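Local coordinates for adenosine monophosphate-protein transferase (PDB 2D16) that is of unknown function but probably acts on adenosine or its nucleotides, as an adenosine-specific kinase or AMP-protein transferase would, at residues N114-I119 / I130-G135; E5-E10 / A74-A79; V15-G20 / V84-N89. One frame throughout, in Å; residues are numbered along the deposited sequence.

Overall arrangement
Contacts 1 and 3 each pair strands within one antiparallel sheet; contact 2 sets a strand against a helix. Contact 3 is the core one: nine touching residues, all buried, join the neighbouring strands 16-22 and 82-88 of the five-stranded sheet with backbone bonds and apolar side chains. Contact 1 is a surface contact, the hairpin of strands 116-122 and 127-134, also backbone-bonded but with a side-chain amide, a carboxylate and a sodium site added. Contact 2 is partly buried and has no hydrogen bond between its segments; it packs strand 3-8, neighbour of 116-122, on the end of helix 64-77. F116 touches V17 and I19, and I77 touches V84, so contacts 1 and 2 both adjoin contact 3.

Contact 1. Residues N114-I119 / I130-G135; sequences NPFQVI and IGVVDG. With NA (sodium ion), chain E.
N114 and D134 provide the side-chain hydrogen bond: N114 ND2 lies 2.9 Å from D134 OD1 with an N-H...O angle of 164°. D134 OD1 lies near the amide plane of N114, while ND2 comes to it from above the carboxylate plane. S112 OG bonds the same oxygen, so two groups grip it.

The backbone bonds follow an antiparallel register, the strand axes 167° apart. Q117 and V133 exchange two, with V133 N 2.9 Å from Q117 O. Beyond them I119 faces both I130 and G131, a classic beta bulge: I119 N bonds G131 O, and I130 N lies 2.8 Å from I119 O. I130 O binds the sodium ion at 2.4 Å, and a water is a second ligand of the ion.

In the side-chain packing, the F116 ring, its CG turned anti to the backbone N (chi1 -155°), meets V132 through CZ, 3.7 Å from V132 CB. The ring also touches polar groups: its CE1 is 3.5 Å from D134 CG, and V133 O lies over one face. An alanine here would take away the ring and is likely to leave V132, and V17 and I19 beyond, with a gap between the sheets. I119 CG2 meets I130 CG1 at 3.5 Å.

The chemistry is therefore split: backbone bonds set the register, N114 and S112 fix the carboxylate of D134, and the bulge region presents a carbonyl to sodium.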
ATOM      1  N   ASN A 114      39.638 -28.136  13.552  1.00 23.85           N
ATOM      2  CA  ASN A 114      40.980 -28.660  13.265  1.00 24.27           C
ATOM      3  C   ASN A 114      41.215 -29.922  14.090  1.00 23.88           C
ATOM      4  O   ASN A 114      40.416 -30.265  14.962  1.00 22.48           O
ATOM      5  CB  ASN A 114      42.086 -27.684  13.705  1.00 25.92           C
ATOM      6  CG  ASN A 114      42.055 -26.363  12.982  1.00 27.67           C
ATOM      7  OD1 ASN A 114      41.914 -26.305  11.764  1.00 29.97           O
ATOM      8  ND2 ASN A 114      42.225 -25.280  13.738  1.00 28.86           N
ATOM      9  N   PRO A 115      42.307 -30.648  13.797  1.00 24.51           N
ATOM     10  CA  PRO A 115      42.596 -31.848  14.588  1.00 24.45           C
ATOM     11  C   PRO A 115      42.789 -31.179  15.954  1.00 23.23           C
ATOM     12  O   PRO A 115      43.487 -30.166  16.049  1.00 22.37           O
ATOM     13  CB  PRO A 115      43.897 -32.346  13.977  1.00 25.99           C
ATOM     14  CG  PRO A 115      43.726 -31.975  12.523  1.00 25.83           C
ATOM     15  CD  PRO A 115      43.187 -30.567  12.616  1.00 25.46           C
ATOM     16  N   PHE A 116      42.178 -31.726  16.995  1.00 21.85           N
ATOM     17  CA  PHE A 116      42.198 -31.077  18.306  1.00 21.34           C
ATOM     18  C   PHE A 116      42.648 -31.980  19.447  1.00 20.62           C
ATOM     19  O   PHE A 116      42.278 -33.154  19.494  1.00 21.59           O
ATOM     20  CB  PHE A 116      40.772 -30.584  18.576  1.00 20.86           C
ATOM     21  CG  PHE A 116      40.670 -29.422  19.524  1.00 21.02           C
ATOM     22  CD1 PHE A 116      40.657 -28.118  19.039  1.00 21.53           C
ATOM     23  CD2 PHE A 116      40.512 -29.631  20.887  1.00 21.08           C
ATOM     24  CE1 PHE A 116      40.481 -27.034  19.899  1.00 22.39           C
ATOM     25  CE2 PHE A 116      40.337 -28.555  21.764  1.00 21.12           C
ATOM     26  CZ  PHE A 116      40.320 -27.255  21.265  1.00 21.79           C
ATOM     27  N   GLN A 117      43.433 -31.428  20.373  1.00 19.82           N
ATOM     28  CA  GLN A 117      43.899 -32.191  21.529  1.00 19.18           C
ATOM     29  C   GLN A 117      43.665 -31.416  22.819  1.00 19.68           C
ATOM     30  O   GLN A 117      43.705 -30.187  22.834  1.00 19.43           O
ATOM     31  CB  GLN A 117      45.396 -32.492  21.442  1.00 21.30           C
ATOM     32  CG  GLN A 117      45.842 -33.244  20.211  1.00 20.56           C
ATOM     33  CD  GLN A 117      47.337 -33.494  20.229  1.00 23.53           C
ATOM     34  OE1 GLN A 117      48.116 -32.605  20.579  1.00 22.81           O
ATOM     35  NE2 GLN A 117      47.748 -34.702  19.849  1.00 22.35           N
ATOM     36  N   VAL A 118      43.422 -32.148  23.898  1.00 19.02           N
ATOM     37  CA  VAL A 118      43.227 -31.541  25.208  1.00 19.57           C
ATOM     38  C   VAL A 118      44.365 -32.064  26.078  1.00 19.38           C
ATOM     39  O   VAL A 118      44.553 -33.279  26.205  1.00 21.45           O
ATOM     40  CB  VAL A 118      41.847 -31.938  25.829  1.00 17.34           C
ATOM     41  CG1 VAL A 118      41.726 -31.379  27.257  1.00 17.99           C
ATOM     42  CG2 VAL A 118      40.712 -31.387  24.964  1.00 20.09           C
ATOM     43  N   ILE A 119      45.150 -31.157  26.653  1.00 19.61           N
ATOM     44  CA  ILE A 119      46.253 -31.563  27.509  1.00 19.73           C
ATOM     45  C   ILE A 119      45.729 -31.588  28.937  1.00 20.85           C
ATOM     46  O   ILE A 119      45.239 -30.581  29.449  1.00 20.82           O
ATOM     47  CB  ILE A 119      47.442 -30.589  27.402  1.00 21.05           C
ATOM     48  CG1 ILE A 119      47.881 -30.474  25.938  1.00 21.47           C
ATOM     49  CG2 ILE A 119      48.601 -31.092  28.263  1.00 20.58           C
ATOM     50  CD1 ILE A 119      49.080 -29.570  25.717  1.00 23.57           C
ATOM     51  N   ILE A 130      44.942 -28.364  31.203  1.00 18.55           N
ATOM     52  CA  ILE A 130      45.940 -27.300  31.276  1.00 18.88           C
ATOM     53  C   ILE A 130      46.150 -26.607  29.940  1.00 17.59           C
ATOM     54  O   ILE A 130      46.906 -25.646  29.839  1.00 18.97           O
ATOM     55  CB  ILE A 130      47.299 -27.814  31.832  1.00 19.24           C
ATOM     56  CG1 ILE A 130      47.918 -28.854  30.893  1.00 19.68           C
ATOM     57  CG2 ILE A 130      47.086 -28.398  33.224  1.00 19.30           C
ATOM     58  CD1 ILE A 130      49.318 -29.290  31.312  1.00 20.56           C
ATOM     59  N   GLY A 131      45.470 -27.082  28.903  1.00 18.37           N
ATOM     60  CA  GLY A 131      45.619 -26.432  27.614  1.00 18.79           C
ATOM     61  C   GLY A 131      45.039 -27.236  26.477  1.00 18.38           C
ATOM     62  O   GLY A 131      44.679 -28.399  26.652  1.00 19.72           O
ATOM     63  N   VAL A 132      44.938 -26.609  25.311  1.00 18.79           N
ATOM     64  CA  VAL A 132      44.416 -27.293  24.141  1.00 18.57           C
ATOM     65  C   VAL A 132      45.303 -27.035  22.936  1.00 20.38           C
ATOM     66  O   VAL A 132      45.824 -25.934  22.760  1.00 19.71           O
ATOM     67  CB  VAL A 132      42.973 -26.839  23.808  1.00 20.28           C
ATOM     68  CG1 VAL A 132      42.036 -27.215  24.954  1.00 20.43           C
ATOM     69  CG2 VAL A 132      42.931 -25.332  23.550  1.00 21.33           C
ATOM     70  N   VAL A 133      45.512 -28.068  22.128  1.00 20.11           N
ATOM     71  CA  VAL A 133      46.307 -27.916  20.916  1.00 20.70           C
ATOM     72  C   VAL A 133      45.268 -27.823  19.814  1.00 20.76           C
ATOM     73  O   VAL A 133      44.634 -28.815  19.456  1.00 20.38           O
ATOM     74  CB  VAL A 133      47.225 -29.134  20.652  1.00 21.17           C
ATOM     75  CG1 VAL A 133      47.993 -28.924  19.346  1.00 19.71           C
ATOM     76  CG2 VAL A 133      48.203 -29.313  21.806  1.00 21.51           C
ATOM     77  N   ASP A 134      45.074 -26.616  19.297  1.00 22.53           N
ATOM     78  CA  ASP A 134      44.086 -26.394  18.253  1.00 22.81           C
ATOM     79  C   ASP A 134      44.763 -26.440  16.887  1.00 23.81           C
ATOM     80  O   ASP A 134      45.163 -25.409  16.347  1.00 22.61           O
ATOM     81  CB  ASP A 134      43.408 -25.036  18.464  1.00 23.59           C
ATOM     82  CG  ASP A 134      42.141 -24.882  17.648  1.00 24.40           C
ATOM     83  OD1 ASP A 134      42.029 -25.540  16.589  1.00 22.87           O
ATOM     84  OD2 ASP A 134      41.262 -24.090  18.060  1.00 23.20           O
ATOM     85  N   GLY A 135      44.887 -27.648  16.339  1.00 23.49           N
ATOM     86  CA  GLY A 135      45.521 -27.825  15.044  1.00 23.95           C
ATOM     87  C   GLY A 135      47.033 -27.678  15.104  1.00 24.72           C
ATOM     88  O   GLY A 135      47.610 -27.530  16.184  1.00 22.76           O
TER
HETATM   89 NA    NA E1001      46.355 -23.773  31.282  0.50 22.13          NA
HETATM   90  O   HOH W   1      44.082 -24.524  30.993  1.00 18.04           O

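Contact 2. Residues E5-E10 / A74-A79; sequences EVIDIE and AVKIGA
I77 O, in the residue on which I7 packs, is gripped twice: R127 NE bonds it, and A79 N reaches it at 2.8 Å in a weak bond. R127 NH2 also bonds K76 O weakly, and it forms a salt bridge with E5 OE2. One guanidinium thus ties E5 of the strand to the carbonyls at the C-terminal end of the helix, where its positive charge would probably be favoured by the helix dipole. K76 NZ stands 5.2 Å from E5 OE2, too far to count as a charge contact, though the opposite charges may still attract.

Between the segments themselves the contact is apolar, with no hydrogen bond. I7 carries it. Its CD1 abuts the helix backbone, 3.6 Å from I77 CA and equally near K76 O, and it lies 4.1 Å from I77 CG1. The other branch, I7 CG2, meets K76 CG at 4.0 Å. A first torsion that sets CG anti to the backbone N (chi1 -174°) puts this methylene beside I7, and it is where K76 touches the isoleucine. Further along, I9 CD1 meets I77 CD1 loosely at 4.3 Å.

The helix ends here: G78 N closes on A74 O at 2.8 Å, and G78 then leaves helical geometry with a phi of 68°.

The arrangement is helix-against-strand packing, in which an outer strand of the three-stranded antiparallel sheet, 3-8, leans I7 on the last turn of helix 64-77, with I9 further along the chain touching I77.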
ATOM      1  N   GLU A   5      49.097 -35.810  30.325  1.00 27.67           N
ATOM      2  CA  GLU A   5      48.780 -36.663  29.187  1.00 27.68           C
ATOM      3  C   GLU A   5      48.073 -35.855  28.103  1.00 26.79           C
ATOM      4  O   GLU A   5      47.463 -34.816  28.381  1.00 25.48           O
ATOM      5  CB  GLU A   5      47.897 -37.845  29.617  1.00 30.14           C
ATOM      6  CG  GLU A   5      46.461 -37.488  29.952  1.00 32.12           C
ATOM      7  CD  GLU A   5      45.681 -38.669  30.509  1.00 34.81           C
ATOM      8  OE1 GLU A   5      46.048 -39.167  31.593  1.00 38.04           O
ATOM      9  OE2 GLU A   5      44.701 -39.103  29.863  1.00 34.15           O
ATOM     10  N   VAL A   6      48.169 -36.339  26.868  1.00 25.45           N
ATOM     11  CA  VAL A   6      47.553 -35.682  25.726  1.00 25.31           C
ATOM     12  C   VAL A   6      46.378 -36.518  25.245  1.00 26.25           C
ATOM     13  O   VAL A   6      46.513 -37.718  25.014  1.00 27.11           O
ATOM     14  CB  VAL A   6      48.566 -35.517  24.576  1.00 26.28           C
ATOM     15  CG1 VAL A   6      47.913 -34.823  23.388  1.00 26.07           C
ATOM     16  CG2 VAL A   6      49.765 -34.726  25.067  1.00 25.49           C
ATOM     17  N   ILE A   7      45.224 -35.880  25.104  1.00 24.93           N
ATOM     18  CA  ILE A   7      44.026 -36.569  24.655  1.00 25.89           C
ATOM     19  C   ILE A   7      43.605 -36.048  23.289  1.00 25.35           C
ATOM     20  O   ILE A   7      43.408 -34.849  23.103  1.00 23.68           O
ATOM     21  CB  ILE A   7      42.862 -36.361  25.651  1.00 27.87           C
ATOM     22  CG1 ILE A   7      43.231 -36.968  27.009  1.00 28.96           C
ATOM     23  CG2 ILE A   7      41.588 -36.997  25.110  1.00 27.31           C
ATOM     24  CD1 ILE A   7      42.228 -36.677  28.102  1.00 30.04           C
ATOM     25  N   ASP A   8      43.490 -36.956  22.327  1.00 24.57           N
ATOM     26  CA  ASP A   8      43.071 -36.580  20.989  1.00 24.57           C
ATOM     27  C   ASP A   8      41.549 -36.598  20.969  1.00 25.33           C
ATOM     28  O   ASP A   8      40.933 -37.608  21.319  1.00 24.90           O
ATOM     29  CB  ASP A   8      43.607 -37.578  19.954  1.00 24.86           C
ATOM     30  CG  ASP A   8      45.102 -37.441  19.729  1.00 24.81           C
ATOM     31  OD1 ASP A   8      45.533 -36.392  19.206  1.00 27.00           O
ATOM     32  OD2 ASP A   8      45.843 -38.383  20.071  1.00 27.88           O
ATOM     33  N   ILE A   9      40.944 -35.478  20.587  1.00 23.69           N
ATOM     34  CA  ILE A   9      39.493 -35.398  20.516  1.00 24.30           C
ATOM     35  C   ILE A   9      39.024 -36.246  19.339  1.00 23.91           C
ATOM     36  O   ILE A   9      39.513 -36.086  18.220  1.00 24.87           O
ATOM     37  CB  ILE A   9      39.012 -33.945  20.301  1.00 25.43           C
ATOM     38  CG1 ILE A   9      39.305 -33.105  21.549  1.00 24.50           C
ATOM     39  CG2 ILE A   9      37.519 -33.935  19.968  1.00 26.94           C
ATOM     40  CD1 ILE A   9      38.582 -33.586  22.797  1.00 26.40           C
ATOM     41  N   GLU A  10      38.092 -37.155  19.605  1.00 23.98           N
ATOM     42  CA  GLU A  10      37.547 -38.017  18.563  1.00 25.23           C
ATOM     43  C   GLU A  10      36.300 -37.350  17.993  1.00 25.22           C
ATOM     44  O   GLU A  10      35.322 -37.135  18.708  1.00 25.36           O
ATOM     45  CB  GLU A  10      37.168 -39.389  19.132  1.00 26.78           C
ATOM     46  CG  GLU A  10      36.813 -40.413  18.053  1.00 30.37           C
ATOM     47  CD  GLU A  10      36.207 -41.688  18.610  1.00 31.67           C
ATOM     48  OE1 GLU A  10      36.627 -42.131  19.700  1.00 34.12           O
ATOM     49  OE2 GLU A  10      35.314 -42.257  17.945  1.00 35.54           O
ATOM     50  N   ALA A  74      34.371 -36.434  26.822  1.00 21.10           N
ATOM     51  CA  ALA A  74      34.279 -35.837  28.150  1.00 20.33           C
ATOM     52  C   ALA A  74      34.741 -36.766  29.271  1.00 21.31           C
ATOM     53  O   ALA A  74      35.467 -36.339  30.167  1.00 20.70           O
ATOM     54  CB  ALA A  74      32.852 -35.372  28.416  1.00 19.05           C
ATOM     55  N   VAL A  75      34.328 -38.031  29.234  1.00 21.25           N
ATOM     56  CA  VAL A  75      34.723 -38.959  30.291  1.00 22.53           C
ATOM     57  C   VAL A  75      36.221 -39.272  30.220  1.00 23.13           C
ATOM     58  O   VAL A  75      36.855 -39.544  31.242  1.00 23.50           O
ATOM     59  CB  VAL A  75      33.885 -40.277  30.244  1.00 21.62           C
ATOM     60  CG1 VAL A  75      34.349 -41.170  29.122  1.00 21.75           C
ATOM     61  CG2 VAL A  75      33.978 -40.991  31.586  1.00 22.52           C
ATOM     62  N   LYS A  76      36.783 -39.218  29.016  1.00 23.35           N
ATOM     63  CA  LYS A  76      38.204 -39.472  28.844  1.00 24.38           C
ATOM     64  C   LYS A  76      38.962 -38.301  29.465  1.00 23.48           C
ATOM     65  O   LYS A  76      39.930 -38.497  30.193  1.00 23.30           O
ATOM     66  CB  LYS A  76      38.559 -39.604  27.361  1.00 26.96           C
ATOM     67  CG  LYS A  76      40.008 -40.010  27.118  1.00 31.86           C
ATOM     68  CD  LYS A  76      40.350 -41.299  27.863  1.00 35.11           C
ATOM     69  CE  LYS A  76      41.818 -41.667  27.705  1.00 38.33           C
ATOM     70  NZ  LYS A  76      42.190 -41.850  26.274  1.00 40.46           N
ATOM     71  N   ILE A  77      38.510 -37.083  29.182  1.00 22.89           N
ATOM     72  CA  ILE A  77      39.139 -35.895  29.750  1.00 22.16           C
ATOM     73  C   ILE A  77      38.996 -35.995  31.269  1.00 21.81           C
ATOM     74  O   ILE A  77      39.927 -35.691  32.015  1.00 22.65           O
ATOM     75  CB  ILE A  77      38.465 -34.611  29.221  1.00 22.60           C
ATOM     76  CG1 ILE A  77      38.825 -34.428  27.742  1.00 22.71           C
ATOM     77  CG2 ILE A  77      38.895 -33.405  30.054  1.00 22.31           C
ATOM     78  CD1 ILE A  77      38.056 -33.326  27.043  1.00 24.05           C
ATOM     79  N   GLY A  78      37.818 -36.426  31.709  1.00 22.34           N
ATOM     80  CA  GLY A  78      37.548 -36.621  33.124  1.00 22.45           C
ATOM     81  C   GLY A  78      37.462 -35.437  34.067  1.00 23.28           C
ATOM     82  O   GLY A  78      36.644 -35.448  34.986  1.00 23.89           O
ATOM     83  N   ALA A  79      38.299 -34.427  33.857  1.00 21.91           N
ATOM     84  CA  ALA A  79      38.321 -33.251  34.725  1.00 21.64           C
ATOM     85  C   ALA A  79      36.937 -32.752  35.143  1.00 20.98           C
ATOM     86  O   ALA A  79      36.056 -32.542  34.307  1.00 22.08           O
ATOM     87  CB  ALA A  79      39.097 -32.124  34.051  1.00 20.69           C
TER

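Contact 3. Residues V15-G20 / V84-N89; sequences VEVIIG and VILMKN
I19 and V84 interlock as bump and fork: the single methyl I19 CD1 enters the notch between the two V84 methyls, 3.6 Å from V84 CG1 and the same from V84 CG2. The two side chains run side by side, pointing the same way. In the neighbouring pair the bump comes from the other strand: L86 CD2 rests on the CB-CG2 side of V17, 3.6 Å from V17 CB, and not between two methyls. At the end of the row V15 CG1 settles over the backbone of the other strand, 3.5 Å from M87 O.

The opposite face of the sheet carries E16, I18, I85 and M87. I18 and I85 meet at their branch points, with CB to CB 4.1 Å. M87 starts from a first torsion that holds CG between the backbone N and the carbonyl carbon (chi1 67°), and its extended chain runs on past E16: both M87 CG and M87 CE come to 4.0 Å from E16 CB. I18 CD1 reaches M87 SD only loosely. E16 bends at chi2, which carries its carboxylate away from the other strand.

Four backbone bonds hold the register, two each for the pairs E16 with M87 and I18 with I85; I85 N to I18 O is the shortest, 2.8 Å. The axes run 160° apart, so the strands are antiparallel.

Helix 64-77 touches V84 and L86 on one face, and helix 92-100 touches I18 and I85 on the other. Side-chain fit across the pair is thus almost wholly apolar; in the backbone, the pair satisfies the N-H and C=O of E16, I18, I85 and M87, while V17 and I19 turn theirs to strand 105-112 and V84 to strand 44-51.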
ATOM      1  N   VAL A  15      32.898 -31.696  11.911  1.00 27.74           N
ATOM      2  CA  VAL A  15      32.266 -31.432  13.199  1.00 26.32           C
ATOM      3  C   VAL A  15      33.119 -30.482  14.030  1.00 24.77           C
ATOM      4  O   VAL A  15      34.336 -30.646  14.124  1.00 24.92           O
ATOM      5  CB  VAL A  15      32.021 -32.747  13.972  1.00 26.26           C
ATOM      6  CG1 VAL A  15      31.649 -32.460  15.425  1.00 25.66           C
ATOM      7  CG2 VAL A  15      30.904 -33.525  13.296  1.00 27.49           C
ATOM      8  N   GLU A  16      32.470 -29.484  14.623  1.00 23.11           N
ATOM      9  CA  GLU A  16      33.154 -28.484  15.442  1.00 23.04           C
ATOM     10  C   GLU A  16      33.161 -28.917  16.902  1.00 22.70           C
ATOM     11  O   GLU A  16      32.168 -29.453  17.397  1.00 21.72           O
ATOM     12  CB  GLU A  16      32.431 -27.137  15.344  1.00 23.05           C
ATOM     13  CG  GLU A  16      32.185 -26.606  13.936  1.00 24.73           C
ATOM     14  CD  GLU A  16      33.378 -25.871  13.353  1.00 24.65           C
ATOM     15  OE1 GLU A  16      34.286 -25.487  14.121  1.00 25.30           O
ATOM     16  OE2 GLU A  16      33.400 -25.660  12.125  1.00 26.28           O
ATOM     17  N   VAL A  17      34.275 -28.690  17.590  1.00 20.61           N
ATOM     18  CA  VAL A  17      34.367 -29.039  19.000  1.00 20.10           C
ATOM     19  C   VAL A  17      34.619 -27.784  19.831  1.00 20.86           C
ATOM     20  O   VAL A  17      35.343 -26.881  19.408  1.00 19.68           O
ATOM     21  CB  VAL A  17      35.505 -30.061  19.280  1.00 20.70           C
ATOM     22  CG1 VAL A  17      36.860 -29.464  18.926  1.00 19.25           C
ATOM     23  CG2 VAL A  17      35.479 -30.480  20.751  1.00 20.88           C
ATOM     24  N   ILE A  18      33.986 -27.726  20.998  1.00 20.31           N
ATOM     25  CA  ILE A  18      34.154 -26.611  21.919  1.00 19.36           C
ATOM     26  C   ILE A  18      34.349 -27.232  23.300  1.00 20.20           C
ATOM     27  O   ILE A  18      33.543 -28.055  23.733  1.00 22.02           O
ATOM     28  CB  ILE A  18      32.910 -25.692  21.957  1.00 20.61           C
ATOM     29  CG1 ILE A  18      32.585 -25.179  20.553  1.00 18.67           C
ATOM     30  CG2 ILE A  18      33.173 -24.513  22.891  1.00 21.46           C
ATOM     31  CD1 ILE A  18      31.310 -24.357  20.477  1.00 22.77           C
ATOM     32  N   ILE A  19      35.426 -26.857  23.979  1.00 19.27           N
ATOM     33  CA  ILE A  19      35.708 -27.390  25.306  1.00 19.64           C
ATOM     34  C   ILE A  19      35.689 -26.220  26.282  1.00 19.28           C
ATOM     35  O   ILE A  19      36.272 -25.176  26.005  1.00 19.04           O
ATOM     36  CB  ILE A  19      37.106 -28.051  25.379  1.00 21.53           C
ATOM     37  CG1 ILE A  19      37.303 -29.028  24.216  1.00 24.91           C
ATOM     38  CG2 ILE A  19      37.271 -28.763  26.714  1.00 20.00           C
ATOM     39  CD1 ILE A  19      36.353 -30.202  24.220  1.00 26.97           C
ATOM     40  N   GLY A  20      35.031 -26.396  27.423  1.00 18.10           N
ATOM     41  CA  GLY A  20      34.969 -25.314  28.387  1.00 18.08           C
ATOM     42  C   GLY A  20      34.972 -25.773  29.829  1.00 18.68           C
ATOM     43  O   GLY A  20      34.959 -26.972  30.116  1.00 19.42           O
ATOM     44  N   VAL A  84      32.085 -30.614  27.135  1.00 19.80           N
ATOM     45  CA  VAL A  84      32.485 -30.819  25.752  1.00 19.94           C
ATOM     46  C   VAL A  84      31.278 -30.730  24.831  1.00 20.94           C
ATOM     47  O   VAL A  84      30.254 -31.372  25.069  1.00 20.73           O
ATOM     48  CB  VAL A  84      33.131 -32.213  25.547  1.00 20.72           C
ATOM     49  CG1 VAL A  84      33.468 -32.415  24.069  1.00 21.37           C
ATOM     50  CG2 VAL A  84      34.380 -32.351  26.407  1.00 21.20           C
ATOM     51  N   ILE A  85      31.411 -29.935  23.775  1.00 19.26           N
ATOM     52  CA  ILE A  85      30.345 -29.776  22.802  1.00 20.73           C
ATOM     53  C   ILE A  85      30.845 -30.189  21.425  1.00 20.40           C
ATOM     54  O   ILE A  85      31.933 -29.797  21.015  1.00 20.93           O
ATOM     55  CB  ILE A  85      29.875 -28.306  22.690  1.00 20.13           C
ATOM     56  CG1 ILE A  85      29.372 -27.806  24.046  1.00 18.69           C
ATOM     57  CG2 ILE A  85      28.779 -28.192  21.633  1.00 20.40           C
ATOM     58  CD1 ILE A  85      29.142 -26.307  24.085  1.00 19.13           C
ATOM     59  N   LEU A  86      30.055 -31.000  20.731  1.00 20.66           N
ATOM     60  CA  LEU A  86      30.381 -31.417  19.372  1.00 21.63           C
ATOM     61  C   LEU A  86      29.141 -31.035  18.581  1.00 20.86           C
ATOM     62  O   LEU A  86      28.038 -31.467  18.905  1.00 20.86           O
ATOM     63  CB  LEU A  86      30.635 -32.929  19.293  1.00 22.74           C
ATOM     64  CG  LEU A  86      31.935 -33.427  19.936  1.00 22.95           C
ATOM     65  CD1 LEU A  86      32.013 -34.941  19.830  1.00 25.78           C
ATOM     66  CD2 LEU A  86      33.131 -32.784  19.243  1.00 23.82           C
ATOM     67  N   MET A  87      29.315 -30.212  17.554  1.00 21.40           N
ATOM     68  CA  MET A  87      28.174 -29.751  16.779  1.00 22.25           C
ATOM     69  C   MET A  87      28.419 -29.664  15.279  1.00 23.55           C
ATOM     70  O   MET A  87      29.557 -29.696  14.806  1.00 22.82           O
ATOM     71  CB  MET A  87      27.757 -28.363  17.270  1.00 23.83           C
ATOM     72  CG  MET A  87      28.812 -27.295  16.960  1.00 23.61           C
ATOM     73  SD  MET A  87      28.387 -25.631  17.529  1.00 23.42           S
ATOM     74  CE  MET A  87      29.502 -24.638  16.535  1.00 22.98           C
ATOM     75  N   LYS A  88      27.317 -29.550  14.547  1.00 24.05           N
ATOM     76  CA  LYS A  88      27.337 -29.393  13.102  1.00 23.77           C
ATOM     77  C   LYS A  88      26.158 -28.488  12.747  1.00 23.53           C
ATOM     78  O   LYS A  88      25.274 -28.258  13.578  1.00 23.53           O
ATOM     79  CB  LYS A  88      27.224 -30.752  12.399  1.00 25.37           C
ATOM     80  CG  LYS A  88      25.972 -31.544  12.718  1.00 27.10           C
ATOM     81  CD  LYS A  88      25.988 -32.872  11.962  1.00 30.77           C
ATOM     82  CE  LYS A  88      24.720 -33.679  12.208  1.00 33.03           C
ATOM     83  NZ  LYS A  88      24.726 -34.957  11.434  1.00 34.86           N
ATOM     84  N   ASN A  89      26.154 -27.966  11.523  1.00 23.39           N
ATOM     85  CA  ASN A  89      25.104 -27.064  11.056  1.00 24.16           C
ATOM     86  C   ASN A  89      25.171 -25.729  11.800  1.00 24.14           C
ATOM     87  O   ASN A  89      24.184 -24.996  11.891  1.00 24.17           O
ATOM     88  CB  ASN A  89      23.717 -27.695  11.233  1.00 26.97           C
ATOM     89  CG  ASN A  89      23.565 -28.991  10.458  1.00 29.99           C
ATOM     90  OD1 ASN A  89      24.232 -29.203   9.447  1.00 31.34           O
ATOM     91  ND2 ASN A  89      22.673 -29.856  10.921  1.00 29.90           N
TER